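Local structure of LEOA (Escherichia coli, 4AUR) at residues D211-A214 with Q215-E218; R291-D294 with E295-F299; S402-S405 with F406-L410; K545-A548 with I549-R553. The protein is a bacterial dynamin-like GTPase that probably binds and hydrolyses GTP, with a possible link to the heat-labile (LT) toxin of enterotoxigenic strains. All coordinates share one frame; numbering follows the deposited sequence.

All four contacts are local turns of one chain; they follow one another in series, so none closes a long loop, nests in another or crosses it. Contact 1 comes first, at the start of helix 214-219, just ahead of the edge strand 221-224 of the GTPase sheet. The other three lie far from it in the long helical part, their centres 43 to 55 Å away. Contact 2, one stretch of helix 275-343, touches both contact 3, near the C-terminal end of helix 368-408, and contact 4, at the beginning of helix 547-567, and so ties these three helices together. Contacts 3 and 4 do not touch, their nearest atoms being about 8 Å apart.

Contact 1: residues D211-A214 with Q215-E218; sequences DLTA and QECE
The carboxylate of Glu-216 is the flat group here, and Thr-213 takes hold of it at OE1. Thr-213 N points its hydrogen at the anti lone pair of OE1, the one turned away from OE2, over 2.9 Å and with an N-H...O angle of 167°. The hydroxyl Thr-213 OG1 also gives to OE1, at 3.2 Å, but from 30° out of the carboxylate plane. On the other oxygen, OE2 forms a salt bridge with Arg-164, so both ends of the group are engaged and its rotation is largely fixed. Thr-213 OG1 in turn accepts from Glu-216 N at 3.2 Å. The two backbone N-H bonds, Glu-216 N to OG1 and Thr-213 N to OE1, make a capping box: Thr-213 is the N-cap of helix 214-219, and the side chain of Glu-216 folds back over the first turn to satisfy the backbone N-H of the cap. With chi1 at 62°, Thr-213 carries OG1 between its own N and carbonyl carbon, within range of both the Glu-216 amide and carboxylate. The first turn is closed by Cys-217 N, bonded to Thr-213 O at 3.0 Å, and by a weak bond from Glu-218 N to Ala-214 O. Ahead of the cap, Leu-212 lays CB against Cys-217 SG at 3.9 Å. Leu-212 is buried, packing on Leu-169 and Leu-220, and together with Cys-217 it touches Gln-207 of the preceding helix 188-209.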
ATOM      1  N   ASP A 211     -17.210 -41.206   1.202  1.00 38.90           N
ATOM      2  CA  ASP A 211     -17.013 -40.412   2.428  1.00 38.28           C
ATOM      3  C   ASP A 211     -17.271 -38.935   2.237  1.00 35.07           C
ATOM      4  O   ASP A 211     -16.608 -38.143   2.872  1.00 36.04           O
ATOM      5  CB  ASP A 211     -15.575 -40.537   2.982  1.00 42.10           C
ATOM      6  CG  ASP A 211     -15.035 -41.981   3.012  1.00 46.36           C
ATOM      7  OD1 ASP A 211     -15.773 -42.941   2.687  1.00 48.67           O
ATOM      8  OD2 ASP A 211     -13.841 -42.140   3.373  1.00 50.00           O
ATOM      9  N   LEU A 212     -18.204 -38.537   1.378  1.00 34.88           N
ATOM     10  CA  LEU A 212     -18.329 -37.102   1.056  1.00 34.17           C
ATOM     11  C   LEU A 212     -18.850 -36.316   2.235  1.00 37.06           C
ATOM     12  O   LEU A 212     -19.636 -36.823   3.028  1.00 40.23           O
ATOM     13  CB  LEU A 212     -19.262 -36.852  -0.108  1.00 32.72           C
ATOM     14  CG  LEU A 212     -19.006 -37.483  -1.472  1.00 32.86           C
ATOM     15  CD1 LEU A 212     -20.057 -36.977  -2.445  1.00 32.61           C
ATOM     16  CD2 LEU A 212     -17.620 -37.185  -2.006  1.00 33.37           C
ATOM     17  N   THR A 213     -18.407 -35.072   2.356  1.00 40.00           N
ATOM     18  CA  THR A 213     -18.925 -34.189   3.388  1.00 41.74           C
ATOM     19  C   THR A 213     -20.181 -33.559   2.858  1.00 45.62           C
ATOM     20  O   THR A 213     -20.502 -33.703   1.667  1.00 42.61           O
ATOM     21  CB  THR A 213     -17.952 -33.063   3.712  1.00 42.81           C
ATOM     22  OG1 THR A 213     -17.755 -32.269   2.535  1.00 41.61           O
ATOM     23  CG2 THR A 213     -16.614 -33.632   4.212  1.00 42.82           C
ATOM     24  N   ALA A 214     -20.887 -32.848   3.738  1.00 48.51           N
ATOM     25  CA  ALA A 214     -22.150 -32.229   3.365  1.00 47.69           C
ATOM     26  C   ALA A 214     -21.910 -31.200   2.285  1.00 46.82           C
ATOM     27  O   ALA A 214     -22.733 -31.066   1.381  1.00 47.57           O
ATOM     28  CB  ALA A 214     -22.834 -31.595   4.566  1.00 49.84           C
ATOM     29  N   GLN A 215     -20.781 -30.496   2.361  1.00 45.99           N
ATOM     30  CA  GLN A 215     -20.469 -29.451   1.383  1.00 47.80           C
ATOM     31  C   GLN A 215     -20.127 -30.020   0.021  1.00 45.66           C
ATOM     32  O   GLN A 215     -20.496 -29.453  -1.001  1.00 48.33           O
ATOM     33  CB  GLN A 215     -19.337 -28.554   1.874  1.00 53.16           C
ATOM     34  CG  GLN A 215     -19.836 -27.368   2.690  1.00 61.43           C
ATOM     35  CD  GLN A 215     -18.809 -26.863   3.692  1.00 67.82           C
ATOM     36  OE1 GLN A 215     -17.807 -26.238   3.321  1.00 69.15           O
ATOM     37  NE2 GLN A 215     -19.059 -27.133   4.974  1.00 68.98           N
ATOM     38  N   GLU A 216     -19.413 -31.136   0.005  1.00 44.36           N
ATOM     39  CA  GLU A 216     -19.097 -31.821  -1.237  1.00 40.29           C
ATOM     40  C   GLU A 216     -20.369 -32.328  -1.876  1.00 39.47           C
ATOM     41  O   GLU A 216     -20.546 -32.199  -3.075  1.00 38.69           O
ATOM     42  CB  GLU A 216     -18.133 -32.966  -0.989  1.00 40.97           C
ATOM     43  CG  GLU A 216     -16.741 -32.501  -0.612  1.00 41.96           C
ATOM     44  CD  GLU A 216     -15.825 -33.636  -0.220  1.00 42.96           C
ATOM     45  OE1 GLU A 216     -16.137 -34.369   0.735  1.00 47.36           O
ATOM     46  OE2 GLU A 216     -14.783 -33.803  -0.875  1.00 44.12           O
ATOM     47  N   CYS A 217     -21.277 -32.865  -1.072  1.00 39.74           N
ATOM     48  CA  CYS A 217     -22.587 -33.287  -1.587  1.00 40.41           C
ATOM     49  C   CYS A 217     -23.326 -32.210  -2.393  1.00 41.06           C
ATOM     50  O   CYS A 217     -23.882 -32.497  -3.443  1.00 43.80           O
ATOM     51  CB  CYS A 217     -23.465 -33.825  -0.461  1.00 37.78           C
ATOM     52  SG  CYS A 217     -22.922 -35.460   0.046  1.00 38.11           S
ATOM     53  N   GLU A 218     -23.317 -30.981  -1.905  1.00 42.77           N
ATOM     54  CA  GLU A 218     -23.925 -29.874  -2.616  1.00 44.78           C
ATOM     55  C   GLU A 218     -23.192 -29.574  -3.935  1.00 44.85           C
ATOM     56  O   GLU A 218     -23.806 -29.134  -4.912  1.00 43.15           O
ATOM     57  CB  GLU A 218     -23.912 -28.627  -1.728  1.00 51.13           C
ATOM     58  CG  GLU A 218     -24.697 -28.756  -0.425  1.00 57.30           C
ATOM     59  CD  GLU A 218     -24.565 -27.524   0.478  1.00 62.86           C
ATOM     60  OE1 GLU A 218     -25.241 -26.506   0.180  1.00 67.77           O
ATOM     61  OE2 GLU A 218     -23.793 -27.567   1.480  1.00 56.55           O
TER

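Contact 2: residues R291-D294 with E295-F299; sequences RHLD and ELNTF
His-292 and Glu-295 make a His-carboxylate hydrogen bond within one turn of helix 275-343, one of the long helices of the dynamin-like helical part. The two side chains run side by side in the same direction, and His-292 ND1 gives its hydrogen to Glu-295 OE1 at 2.7 Å and 175°. OE1 lies at the edge of the imidazole, practically in its plane, while ND1 comes to OE1 from above the carboxylate plane; the two planes are turned 60° apart. Glu-295 holds CG beside its own backbone N (chi1 -78°), so its extended chain runs back toward the N-terminal side, where the His-292 imidazole also leans. Arg-291 adds only a distant charge, its NH1 4.2 Å from Glu-295 OE2 and too far out of plane for an N-H to point there; it may still help to hold the carboxylate ionised.

A second grip lies at Asp-294 O, which accepts both Thr-298 N at 3.1 Å and Thr-298 OG1 at 2.9 Å, the two donors coming from opposite faces of the carbonyl plane. The helix ladder continues through Leu-296 N to His-292 O and Asn-297 N to Leu-293 O.

Around this stretch, Leu-293 packs on Leu-556 and Gln-560 of helix 547-567. The methylene CG of Glu-295 rests on Leu-410 CD2 at 3.7 Å, and Phe-299 reaches between helices 368-408, 430-447 and 547-567.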
ATOM      1  N   ARG A 291       1.183  -4.205  -1.864  1.00 25.49           N
ATOM      2  CA  ARG A 291       0.748  -3.970  -0.505  1.00 25.91           C
ATOM      3  C   ARG A 291       1.845  -3.296   0.298  1.00 26.35           C
ATOM      4  O   ARG A 291       1.543  -2.575   1.252  1.00 28.40           O
ATOM      5  CB  ARG A 291       0.401  -5.321   0.105  1.00 31.01           C
ATOM      6  CG  ARG A 291      -0.072  -5.364   1.548  1.00 36.22           C
ATOM      7  CD  ARG A 291      -0.619  -6.765   1.933  1.00 39.52           C
ATOM      8  NE  ARG A 291       0.379  -7.656   2.545  1.00 42.10           N
ATOM      9  CZ  ARG A 291       1.003  -7.428   3.712  1.00 46.96           C
ATOM     10  NH1 ARG A 291       0.754  -6.317   4.421  1.00 48.29           N
ATOM     11  NH2 ARG A 291       1.893  -8.303   4.185  1.00 46.80           N
ATOM     12  N   HIS A 292       3.108  -3.520  -0.074  1.00 23.39           N
ATOM     13  CA  HIS A 292       4.253  -2.905   0.595  1.00 21.74           C
ATOM     14  C   HIS A 292       4.824  -1.720  -0.164  1.00 21.57           C
ATOM     15  O   HIS A 292       5.593  -0.957   0.410  1.00 20.71           O
ATOM     16  CB  HIS A 292       5.376  -3.904   0.737  1.00 22.16           C
ATOM     17  CG  HIS A 292       5.109  -4.956   1.749  1.00 22.62           C
ATOM     18  ND1 HIS A 292       4.886  -4.669   3.072  1.00 22.87           N
ATOM     19  CD2 HIS A 292       5.068  -6.301   1.644  1.00 23.08           C
ATOM     20  CE1 HIS A 292       4.701  -5.793   3.737  1.00 23.21           C
ATOM     21  NE2 HIS A 292       4.806  -6.798   2.891  1.00 22.83           N
ATOM     22  N   LEU A 293       4.506  -1.588  -1.453  1.00 20.77           N
ATOM     23  CA  LEU A 293       4.716  -0.320  -2.155  1.00 20.38           C
ATOM     24  C   LEU A 293       3.732   0.725  -1.588  1.00 21.88           C
ATOM     25  O   LEU A 293       4.019   1.919  -1.578  1.00 21.45           O
ATOM     26  CB  LEU A 293       4.527  -0.470  -3.665  1.00 19.43           C
ATOM     27  CG  LEU A 293       4.789   0.776  -4.524  1.00 19.79           C
ATOM     28  CD1 LEU A 293       6.121   1.420  -4.148  1.00 20.31           C
ATOM     29  CD2 LEU A 293       4.739   0.562  -6.036  1.00 18.47           C
ATOM     30  N   ASP A 294       2.568   0.297  -1.106  1.00 22.76           N
ATOM     31  CA  ASP A 294       1.624   1.276  -0.599  1.00 24.38           C
ATOM     32  C   ASP A 294       2.170   1.859   0.682  1.00 24.54           C
ATOM     33  O   ASP A 294       2.073   3.063   0.924  1.00 23.22           O
ATOM     34  CB  ASP A 294       0.262   0.678  -0.354  1.00 25.78           C
ATOM     35  CG  ASP A 294      -0.785   1.728  -0.163  1.00 27.24           C
ATOM     36  OD1 ASP A 294      -0.871   2.676  -0.973  1.00 28.27           O
ATOM     37  OD2 ASP A 294      -1.532   1.614   0.807  1.00 32.49           O
ATOM     38  N   GLU A 295       2.783   0.989   1.483  1.00 24.34           N
ATOM     39  CA  GLU A 295       3.462   1.412   2.678  1.00 22.81           C
ATOM     40  C   GLU A 295       4.550   2.372   2.268  1.00 22.46           C
ATOM     41  O   GLU A 295       4.573   3.482   2.739  1.00 21.88           O
ATOM     42  CB  GLU A 295       4.038   0.229   3.420  1.00 23.06           C
ATOM     43  CG  GLU A 295       3.018  -0.562   4.223  1.00 24.21           C
ATOM     44  CD  GLU A 295       3.550  -1.936   4.604  1.00 25.36           C
ATOM     45  OE1 GLU A 295       4.702  -2.220   4.224  1.00 24.83           O
ATOM     46  OE2 GLU A 295       2.832  -2.745   5.258  1.00 27.40           O
ATOM     47  N   LEU A 296       5.431   1.968   1.357  1.00 22.20           N
ATOM     48  CA  LEU A 296       6.555   2.845   0.975  1.00 20.72           C
ATOM     49  C   LEU A 296       6.084   4.193   0.452  1.00 21.41           C
ATOM     50  O   LEU A 296       6.692   5.196   0.779  1.00 24.11           O
ATOM     51  CB  LEU A 296       7.471   2.203  -0.060  1.00 19.42           C
ATOM     52  CG  LEU A 296       8.628   3.055  -0.536  1.00 18.75           C
ATOM     53  CD1 LEU A 296       9.481   3.444   0.648  1.00 19.80           C
ATOM     54  CD2 LEU A 296       9.487   2.356  -1.544  1.00 18.33           C
ATOM     55  N   ASN A 297       5.019   4.223  -0.335  1.00 20.75           N
ATOM     56  CA  ASN A 297       4.514   5.480  -0.870  1.00 21.87           C
ATOM     57  C   ASN A 297       4.073   6.396   0.257  1.00 21.74           C
ATOM     58  O   ASN A 297       4.330   7.577   0.215  1.00 21.38           O
ATOM     59  CB  ASN A 297       3.313   5.275  -1.854  1.00 21.68           C
ATOM     60  CG  ASN A 297       3.669   4.508  -3.141  1.00 22.02           C
ATOM     61  OD1 ASN A 297       2.791   3.916  -3.757  1.00 24.55           O
ATOM     62  ND2 ASN A 297       4.931   4.512  -3.553  1.00 21.84           N
ATOM     63  N   THR A 298       3.375   5.834   1.240  1.00 23.48           N
ATOM     64  CA  THR A 298       2.904   6.581   2.384  1.00 23.70           C
ATOM     65  C   THR A 298       4.077   7.241   3.072  1.00 24.32           C
ATOM     66  O   THR A 298       3.976   8.368   3.530  1.00 28.09           O
ATOM     67  CB  THR A 298       2.219   5.687   3.433  1.00 24.14           C
ATOM     68  OG1 THR A 298       1.105   5.009   2.865  1.00 24.50           O
ATOM     69  CG2 THR A 298       1.708   6.518   4.598  1.00 25.62           C
ATOM     70  N   PHE A 299       5.194   6.540   3.153  1.00 24.81           N
ATOM     71  CA  PHE A 299       6.328   7.069   3.877  1.00 25.05           C
ATOM     72  C   PHE A 299       6.980   8.151   3.074  1.00 25.04           C
ATOM     73  O   PHE A 299       7.333   9.159   3.607  1.00 27.05           O
ATOM     74  CB  PHE A 299       7.393   6.017   4.214  1.00 25.02           C
ATOM     75  CG  PHE A 299       8.696   6.644   4.590  1.00 25.45           C
ATOM     76  CD1 PHE A 299       8.793   7.387   5.757  1.00 27.22           C
ATOM     77  CD2 PHE A 299       9.766   6.616   3.747  1.00 25.05           C
ATOM     78  CE1 PHE A 299       9.959   8.038   6.100  1.00 26.06           C
ATOM     79  CE2 PHE A 299      10.926   7.276   4.069  1.00 26.45           C
ATOM     80  CZ  PHE A 299      11.029   7.984   5.250  1.00 26.10           C
TER

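Contact 3: residues S402-S405 with F406-L410; sequences SSES and FLSGL
Ser-408 holds its hydroxyl beside its own backbone N (chi1 -71°), which swings OG back along the helix to the carbonyl of Glu-404, four residues earlier. OG gives its hydrogen to Glu-404 O at 2.9 Å, approaching from above the carbonyl plane, 43° out of it, and not along a lone pair. Ser-408 N reaches the same oxygen at 2.9 Å, but its bent N-H...O angle of 125° makes that bond weak. The hydroxyl probably contributes the larger share of the hold on Glu-404 O. It has a second partner in Lys-434 of helix 430-447, so the serine couples this carbonyl to the neighbouring helix. Alongside, the aliphatic CG of Glu-404 lies 4.1 Å from Ser-408 OG, while its carboxylate leads off to a long, weak ion pair with Arg-441.

One residue back, Leu-407 N bonds to Ser-403 O at 2.9 Å in a nearly straight line. Phe-406 N is shared: it bonds to Ser-402 O at 3.1 Å and, weakly, to Ser-403 O. CG of Phe-406 is anti to the backbone N, and the ring leads away from the preceding turn. Leu-410 CD2 sits 3.9 Å above one face of that ring, displaced toward the rim, and Thr-298 of helix 275-343 touches the ring too. Leu-407 is buried and packs on Phe-299 of helix 275-343 and Leu-433 of helix 430-447.

A serine hydroxyl returning to the carbonyl four residues before it is a familiar feature of alpha-helices, found here near the C-terminal end of helix 368-408.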
ATOM      1  N   SER A 402       6.891  11.000  13.930  1.00 29.82           N
ATOM      2  CA  SER A 402       5.758  10.235  13.410  1.00 29.35           C
ATOM      3  C   SER A 402       6.157   9.440  12.164  1.00 28.43           C
ATOM      4  O   SER A 402       5.481   8.499  11.801  1.00 28.50           O
ATOM      5  CB  SER A 402       4.564  11.136  13.114  1.00 27.34           C
ATOM      6  OG  SER A 402       4.932  12.089  12.153  1.00 29.15           O
ATOM      7  N   SER A 403       7.225   9.847  11.495  1.00 28.39           N
ATOM      8  CA  SER A 403       7.802   9.039  10.447  1.00 29.56           C
ATOM      9  C   SER A 403       8.500   7.837  11.085  1.00 30.77           C
ATOM     10  O   SER A 403       8.286   6.708  10.668  1.00 30.57           O
ATOM     11  CB  SER A 403       8.786   9.845   9.612  1.00 28.89           C
ATOM     12  OG  SER A 403       8.143  10.936   8.990  1.00 29.56           O
ATOM     13  N   GLU A 404       9.311   8.074  12.108  1.00 33.40           N
ATOM     14  CA  GLU A 404       9.971   6.985  12.817  1.00 35.65           C
ATOM     15  C   GLU A 404       8.948   5.930  13.197  1.00 35.07           C
ATOM     16  O   GLU A 404       9.158   4.729  13.025  1.00 35.95           O
ATOM     17  CB  GLU A 404      10.636   7.505  14.092  1.00 40.69           C
ATOM     18  CG  GLU A 404      11.159   6.387  15.002  1.00 45.55           C
ATOM     19  CD  GLU A 404      11.308   6.761  16.483  1.00 50.32           C
ATOM     20  OE1 GLU A 404      10.742   7.798  16.950  1.00 51.16           O
ATOM     21  OE2 GLU A 404      12.004   5.981  17.187  1.00 48.82           O
ATOM     22  N   SER A 405       7.834   6.414  13.730  1.00 33.58           N
ATOM     23  CA  SER A 405       6.779   5.590  14.292  1.00 31.05           C
ATOM     24  C   SER A 405       5.990   4.863  13.208  1.00 28.69           C
ATOM     25  O   SER A 405       5.463   3.800  13.452  1.00 27.94           O
ATOM     26  CB  SER A 405       5.873   6.495  15.139  1.00 32.17           C
ATOM     27  OG  SER A 405       4.695   5.862  15.570  1.00 33.63           O
ATOM     28  N   PHE A 406       5.899   5.441  12.014  1.00 26.91           N
ATOM     29  CA  PHE A 406       5.270   4.771  10.896  1.00 25.24           C
ATOM     30  C   PHE A 406       6.167   3.614  10.476  1.00 26.03           C
ATOM     31  O   PHE A 406       5.736   2.452  10.478  1.00 27.37           O
ATOM     32  CB  PHE A 406       5.042   5.717   9.732  1.00 24.30           C
ATOM     33  CG  PHE A 406       4.481   5.040   8.512  1.00 24.15           C
ATOM     34  CD1 PHE A 406       3.140   4.726   8.435  1.00 24.09           C
ATOM     35  CD2 PHE A 406       5.293   4.702   7.448  1.00 22.38           C
ATOM     36  CE1 PHE A 406       2.619   4.083   7.317  1.00 22.81           C
ATOM     37  CE2 PHE A 406       4.770   4.088   6.331  1.00 21.76           C
ATOM     38  CZ  PHE A 406       3.443   3.766   6.271  1.00 21.46           C
ATOM     39  N   LEU A 407       7.421   3.940  10.165  1.00 24.49           N
ATOM     40  CA  LEU A 407       8.435   2.951   9.806  1.00 22.78           C
ATOM     41  C   LEU A 407       8.681   1.875  10.856  1.00 24.45           C
ATOM     42  O   LEU A 407       9.147   0.810  10.516  1.00 26.05           O
ATOM     43  CB  LEU A 407       9.759   3.633   9.507  1.00 21.40           C
ATOM     44  CG  LEU A 407       9.821   4.583   8.315  1.00 21.03           C
ATOM     45  CD1 LEU A 407      11.164   5.266   8.317  1.00 22.01           C
ATOM     46  CD2 LEU A 407       9.668   3.873   7.001  1.00 21.51           C
ATOM     47  N   SER A 408       8.398   2.125  12.128  1.00 25.91           N
ATOM     48  CA  SER A 408       8.659   1.100  13.144  1.00 25.86           C
ATOM     49  C   SER A 408       7.599   0.021  13.101  1.00 27.07           C
ATOM     50  O   SER A 408       7.881  -1.128  13.444  1.00 29.85           O
ATOM     51  CB  SER A 408       8.706   1.715  14.545  1.00 26.14           C
ATOM     52  OG  SER A 408       9.876   2.499  14.732  1.00 25.19           O
ATOM     53  N   GLY A 409       6.386   0.401  12.681  1.00 27.42           N
ATOM     54  CA  GLY A 409       5.250  -0.513  12.569  1.00 27.27           C
ATOM     55  C   GLY A 409       5.172  -1.292  11.269  1.00 27.93           C
ATOM     56  O   GLY A 409       4.213  -2.030  11.043  1.00 28.51           O
ATOM     57  N   LEU A 410       6.159  -1.134  10.395  1.00 27.23           N
ATOM     58  CA  LEU A 410       6.138  -1.852   9.129  1.00 27.48           C
ATOM     59  C   LEU A 410       6.735  -3.239   9.277  1.00 29.53           C
ATOM     60  O   LEU A 410       6.300  -4.161   8.600  1.00 31.79           O
ATOM     61  CB  LEU A 410       6.889  -1.074   8.050  1.00 25.75           C
ATOM     62  CG  LEU A 410       6.260   0.282   7.704  1.00 24.96           C
ATOM     63  CD1 LEU A 410       6.987   0.923   6.530  1.00 23.37           C
ATOM     64  CD2 LEU A 410       4.770   0.177   7.406  1.00 23.45           C
TER

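Contact 4: residues K545-A548 with I549-R553; sequences KSQA and IRDNR
Helix 547-567 begins here with alpha-type backbone angles: Gln-547 O takes the N-H of Asp-551 at 2.9 Å, while Ala-548 O receives only a weak bond from Asn-552 N. The side chain of Asn-552 makes up for that weakness. Its ND2 turns back and gives to Ala-548 O at 2.9 Å, tilted 32° from the carbonyl plane.

Arg-550 runs extended back past the start of the helix. Its CG passes Ser-546 O at 3.4 Å, and the guanidinium then spreads over Ser-546 CB, which lies under one face, 3.9 Å from NH2. NH2 also makes a long, weak ion pair with Asp-304. Gln-547 crosses the arginine at about a right angle, the amide and guanidinium planes being perpendicular, and its CG meets Asp-551 OD1 at 3.6 Å. Beside Arg-550, Ile-549 brings CG1 to within 3.5 Å of Ser-546 O.

Ser-546 is buried; its hydroxyl bonds Leu-542 O and Asn-303, so from the break between helices 530-544 and 547-567 it ties that turn to helix 275-343. Ile-549 packs on Phe-299 and Val-300 of helix 275-343 and on Leu-433 of helix 430-447, while Asn-552 leans on the loop residues Ala-421 and Ile-428.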
ATOM      1  N   LYS A 545      19.466  13.479   1.564  1.00 37.77           N
ATOM      2  CA  LYS A 545      19.585  12.059   1.897  1.00 37.49           C
ATOM      3  C   LYS A 545      18.332  11.279   1.549  1.00 36.62           C
ATOM      4  O   LYS A 545      18.298  10.052   1.625  1.00 33.15           O
ATOM      5  CB  LYS A 545      19.843  11.901   3.391  1.00 40.63           C
ATOM      6  CG  LYS A 545      21.119  12.553   3.895  1.00 42.81           C
ATOM      7  CD  LYS A 545      21.399  12.139   5.338  1.00 47.62           C
ATOM      8  CE  LYS A 545      22.832  12.469   5.740  1.00 50.82           C
ATOM      9  NZ  LYS A 545      23.135  13.923   5.580  1.00 51.67           N
ATOM     10  N   SER A 546      17.293  12.002   1.162  1.00 38.57           N
ATOM     11  CA  SER A 546      16.029  11.391   0.826  1.00 39.29           C
ATOM     12  C   SER A 546      15.922  10.998  -0.642  1.00 40.12           C
ATOM     13  O   SER A 546      14.927  10.442  -1.050  1.00 39.32           O
ATOM     14  CB  SER A 546      14.906  12.333   1.231  1.00 39.52           C
ATOM     15  OG  SER A 546      14.986  12.588   2.638  1.00 39.43           O
ATOM     16  N   GLN A 547      16.955  11.238  -1.436  1.00 41.59           N
ATOM     17  CA  GLN A 547      16.826  11.021  -2.852  1.00 41.79           C
ATOM     18  C   GLN A 547      16.786   9.565  -3.191  1.00 41.16           C
ATOM     19  O   GLN A 547      16.063   9.161  -4.075  1.00 43.72           O
ATOM     20  CB  GLN A 547      17.965  11.662  -3.631  1.00 45.06           C
ATOM     21  CG  GLN A 547      17.583  11.920  -5.085  1.00 48.14           C
ATOM     22  CD  GLN A 547      16.465  12.951  -5.207  1.00 51.12           C
ATOM     23  OE1 GLN A 547      15.515  12.762  -5.960  1.00 51.97           O
ATOM     24  NE2 GLN A 547      16.574  14.044  -4.450  1.00 51.93           N
ATOM     25  N   ALA A 548      17.590   8.765  -2.520  1.00 40.52           N
ATOM     26  CA  ALA A 548      17.775   7.405  -2.975  1.00 36.91           C
ATOM     27  C   ALA A 548      16.456   6.620  -2.971  1.00 37.95           C
ATOM     28  O   ALA A 548      16.242   5.762  -3.857  1.00 38.97           O
ATOM     29  CB  ALA A 548      18.834   6.702  -2.149  1.00 36.47           C
ATOM     30  N   ILE A 549      15.574   6.890  -2.002  1.00 33.25           N
ATOM     31  CA  ILE A 549      14.274   6.207  -2.004  1.00 32.35           C
ATOM     32  C   ILE A 549      13.367   6.783  -3.052  1.00 31.78           C
ATOM     33  O   ILE A 549      12.598   6.048  -3.656  1.00 33.61           O
ATOM     34  CB  ILE A 549      13.444   6.243  -0.691  1.00 31.27           C
ATOM     35  CG1 ILE A 549      13.900   7.342   0.241  1.00 32.63           C
ATOM     36  CG2 ILE A 549      13.404   4.882  -0.012  1.00 30.12           C
ATOM     37  CD1 ILE A 549      12.871   7.670   1.292  1.00 33.64           C
ATOM     38  N   ARG A 550      13.409   8.094  -3.224  1.00 32.07           N
ATOM     39  CA  ARG A 550      12.600   8.731  -4.232  1.00 31.73           C
ATOM     40  C   ARG A 550      12.907   8.136  -5.592  1.00 31.92           C
ATOM     41  O   ARG A 550      11.978   7.815  -6.324  1.00 32.45           O
ATOM     42  CB  ARG A 550      12.812  10.217  -4.245  1.00 32.37           C
ATOM     43  CG  ARG A 550      12.252  10.928  -3.037  1.00 35.83           C
ATOM     44  CD  ARG A 550      12.627  12.399  -3.159  1.00 42.52           C
ATOM     45  NE  ARG A 550      12.493  13.181  -1.930  1.00 50.09           N
ATOM     46  CZ  ARG A 550      12.984  14.420  -1.773  1.00 55.34           C
ATOM     47  NH1 ARG A 550      13.643  15.023  -2.767  1.00 52.79           N
ATOM     48  NH2 ARG A 550      12.809  15.069  -0.619  1.00 54.29           N
ATOM     49  N   ASP A 551      14.188   7.961  -5.915  1.00 31.80           N
ATOM     50  CA  ASP A 551      14.583   7.289  -7.146  1.00 34.20           C
ATOM     51  C   ASP A 551      13.911   5.923  -7.240  1.00 32.53           C
ATOM     52  O   ASP A 551      13.427   5.521  -8.308  1.00 36.05           O
ATOM     53  CB  ASP A 551      16.099   7.063  -7.228  1.00 39.91           C
ATOM     54  CG  ASP A 551      16.911   8.370  -7.334  1.00 49.58           C
ATOM     55  OD1 ASP A 551      16.308   9.481  -7.380  1.00 58.31           O
ATOM     56  OD2 ASP A 551      18.172   8.282  -7.351  1.00 52.20           O
ATOM     57  N   ASN A 552      13.899   5.199  -6.134  1.00 28.60           N
ATOM     58  CA  ASN A 552      13.400   3.832  -6.121  1.00 27.02           C
ATOM     59  C   ASN A 552      11.906   3.775  -6.166  1.00 24.25           C
ATOM     60  O   ASN A 552      11.321   2.939  -6.846  1.00 22.20           O
ATOM     61  CB  ASN A 552      13.896   3.077  -4.877  1.00 28.99           C
ATOM     62  CG  ASN A 552      15.215   2.379  -5.117  1.00 30.09           C
ATOM     63  OD1 ASN A 552      15.267   1.349  -5.778  1.00 36.45           O
ATOM     64  ND2 ASN A 552      16.290   2.952  -4.606  1.00 31.99           N
ATOM     65  N   ARG A 553      11.275   4.659  -5.424  1.00 22.97           N
ATOM     66  CA  ARG A 553       9.839   4.638  -5.347  1.00 22.37           C
ATOM     67  C   ARG A 553       9.250   4.932  -6.715  1.00 22.68           C
ATOM     68  O   ARG A 553       8.210   4.397  -7.072  1.00 23.59           O
ATOM     69  CB  ARG A 553       9.381   5.648  -4.346  1.00 22.20           C
ATOM     70  CG  ARG A 553       7.924   5.578  -4.019  1.00 22.43           C
ATOM     71  CD  ARG A 553       7.375   6.984  -3.933  1.00 22.97           C
ATOM     72  NE  ARG A 553       7.147   7.535  -5.263  1.00 22.90           N
ATOM     73  CZ  ARG A 553       6.081   7.251  -6.001  1.00 22.29           C
ATOM     74  NH1 ARG A 553       5.170   6.422  -5.546  1.00 22.72           N
ATOM     75  NH2 ARG A 553       5.923   7.778  -7.191  1.00 21.64           N
TER